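Local coordinates for envelope polyprotein (Puumala orthohantavirus, PDB 5FXU) that forms the Gn glycoprotein ectodomain of the hantavirus envelope and probably contributes to the antigenic surface of the virion, at residues 133-139 with 151-155. Numbering follows the deposited sequence.
Sequences TCITTKS and VNYEK
Tyr153 turns its ring from the end of strand 147-155 toward Thr133 and Thr137, a compact example of how one aromatic side chain can tie a short helix to an inner strand of a sheet. Thr137 lies over one face of the ring, off centre, with CG2 3.5 Å from Tyr153 CE1. That methyl is anti to the backbone N (OG1 at chi1 -50°), which leaves OG1 to hydrogen-bond Asn44 OD1. Thr133 comes in obliquely, its CG2 3.4 Å from Tyr153 OH, while the sulfur of Cys134, joined by a disulfide to Cys9, sits at the ring edge, SG 4.1 Å from Tyr153 CD2. Lys138 O lies at the edge too, in plane. The backbone of Tyr153 is held on both sides of its CA by one residue: its N gives a nearly straight bond to Lys138 O (2.8 Å, 168°), and Lys138, bent at chi2 and chi4, folds back to bring NZ 2.8 Å from Tyr153 O. Lys155 NZ reaches Cys134 O at 3.3 Å, in the carbonyl plane. Both exposed lysines thus spend a hydrogen bond on a backbone carbonyl of the other segment; with Glu154 OE2 4.4 Å from Lys138 NZ, beyond a salt bridge, electrostatic help is probably modest.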
loop_
_atom_site.group_PDB
_atom_site.type_symbol
_atom_site.label_atom_id
_atom_site.label_comp_id
_atom_site.label_asym_id
_atom_site.label_seq_id
_atom_site.Cartn_x
_atom_site.Cartn_y
_atom_site.Cartn_z
ATOM N N THR A 133 -3.140 -0.767 -22.148
ATOM C CA THR A 133 -1.756 -1.232 -22.144
ATOM C C THR A 133 -1.624 -2.687 -22.602
ATOM O O THR A 133 -0.656 -3.031 -23.272
ATOM C CB THR A 133 -1.119 -1.101 -20.747
ATOM O OG1 THR A 133 -1.434 0.172 -20.214
ATOM C CG2 THR A 133 0.395 -1.191 -20.833
ATOM N N CYS A 134 -2.604 -3.510 -22.248
ATOM C CA CYS A 134 -2.727 -4.884 -22.726
ATOM C C CYS A 134 -2.825 -5.060 -24.258
ATOM O O CYS A 134 -2.469 -6.113 -24.784
ATOM C CB CYS A 134 -3.945 -5.543 -22.061
ATOM S SG CYS A 134 -3.692 -5.932 -20.290
ATOM N N ILE A 135 -3.311 -4.040 -24.968
ATOM C CA ILE A 135 -3.320 -4.042 -26.434
ATOM C C ILE A 135 -1.937 -3.650 -26.953
ATOM O O ILE A 135 -1.455 -4.241 -27.922
ATOM C CB ILE A 135 -4.420 -3.103 -27.000
ATOM C CG1 ILE A 135 -5.793 -3.615 -26.587
ATOM C CG2 ILE A 135 -4.349 -3.019 -28.525
ATOM C CD1 ILE A 135 -6.862 -2.553 -26.628
ATOM N N THR A 136 -1.305 -2.663 -26.319
ATOM C CA THR A 136 -0.068 -2.116 -26.830
ATOM C C THR A 136 1.180 -2.900 -26.488
ATOM O O THR A 136 2.230 -2.651 -27.099
ATOM C CB THR A 136 0.181 -0.682 -26.327
ATOM O OG1 THR A 136 0.291 -0.657 -24.900
ATOM C CG2 THR A 136 -0.920 0.240 -26.799
ATOM N N THR A 137 1.102 -3.795 -25.514
ATOM C CA THR A 137 2.317 -4.281 -24.824
ATOM C C THR A 137 2.218 -5.763 -24.439
ATOM O O THR A 137 1.239 -6.163 -23.791
ATOM C CB THR A 137 2.586 -3.423 -23.559
ATOM O OG1 THR A 137 2.548 -2.030 -23.904
ATOM C CG2 THR A 137 3.962 -3.724 -22.964
ATOM N N LYS A 138 3.216 -6.550 -24.860
ATOM C CA LYS A 138 3.386 -7.948 -24.441
ATOM C C LYS A 138 4.388 -8.051 -23.266
ATOM O O LYS A 138 4.148 -8.757 -22.298
ATOM C CB LYS A 138 3.875 -8.824 -25.603
ATOM C CG LYS A 138 4.059 -10.319 -25.292
ATOM C CD LYS A 138 2.734 -11.058 -25.037
ATOM C CE LYS A 138 2.936 -12.455 -24.418
ATOM N NZ LYS A 138 3.012 -12.470 -22.906
ATOM N N SER A 139 5.510 -7.368 -23.385
ATOM C CA SER A 139 6.471 -7.297 -22.306
ATOM C C SER A 139 7.311 -6.057 -22.413
ATOM O O SER A 139 7.481 -5.506 -23.492
ATOM C CB SER A 139 7.365 -8.547 -22.269
ATOM O OG SER A 139 7.982 -8.795 -23.518
ATOM N N VAL A 151 8.204 -7.033 -17.022
ATOM C CA VAL A 151 6.756 -6.945 -16.975
ATOM C C VAL A 151 6.235 -7.818 -18.091
ATOM O O VAL A 151 6.627 -7.627 -19.229
ATOM C CB VAL A 151 6.249 -5.506 -17.156
ATOM C CG1 VAL A 151 4.734 -5.453 -16.970
ATOM C CG2 VAL A 151 6.905 -4.558 -16.158
ATOM N N ASN A 152 5.371 -8.775 -17.765
ATOM C CA ASN A 152 4.765 -9.680 -18.739
ATOM C C ASN A 152 3.265 -9.505 -18.720
ATOM O O ASN A 152 2.616 -9.726 -17.688
ATOM C CB ASN A 152 5.096 -11.136 -18.442
ATOM C CG ASN A 152 6.556 -11.462 -18.696
ATOM O OD1 ASN A 152 7.130 -11.082 -19.718
ATOM N ND2 ASN A 152 7.165 -12.192 -17.767
ATOM N N TYR A 153 2.717 -9.117 -19.867
ATOM C CA TYR A 153 1.274 -8.981 -20.015
ATOM C C TYR A 153 0.816 -10.283 -20.617
ATOM O O TYR A 153 1.317 -10.682 -21.655
ATOM C CB TYR A 153 0.941 -7.796 -20.898
ATOM C CG TYR A 153 1.304 -6.472 -20.259
ATOM C CD1 TYR A 153 2.604 -5.995 -20.299
ATOM C CD2 TYR A 153 0.333 -5.672 -19.654
ATOM C CE1 TYR A 153 2.936 -4.772 -19.737
ATOM C CE2 TYR A 153 0.671 -4.450 -19.083
ATOM C CZ TYR A 153 1.967 -4.008 -19.126
ATOM O OH TYR A 153 2.327 -2.807 -18.547
ATOM N N GLU A 154 -0.105 -10.956 -19.941
ATOM C CA GLU A 154 -0.533 -12.296 -20.317
ATOM C C GLU A 154 -2.047 -12.335 -20.387
ATOM O O GLU A 154 -2.715 -11.819 -19.486
ATOM C CB GLU A 154 -0.018 -13.287 -19.276
ATOM C CG GLU A 154 0.361 -14.669 -19.820
ATOM C CD GLU A 154 1.678 -15.199 -19.241
ATOM O OE1 GLU A 154 1.893 -15.077 -18.007
ATOM O OE2 GLU A 154 2.502 -15.708 -20.039
ATOM N N LYS A 155 -2.579 -12.921 -21.461
ATOM C CA LYS A 155 -4.022 -12.924 -21.699
ATOM C C LYS A 155 -4.669 -14.025 -20.864
ATOM O O LYS A 155 -4.109 -15.106 -20.690
ATOM C CB LYS A 155 -4.409 -13.018 -23.189
ATOM C CG LYS A 155 -3.532 -12.279 -24.207
ATOM C CD LYS A 155 -3.302 -10.802 -23.853
ATOM C CE LYS A 155 -2.214 -10.144 -24.717
ATOM N NZ LYS A 155 -1.413 -9.108 -23.990
#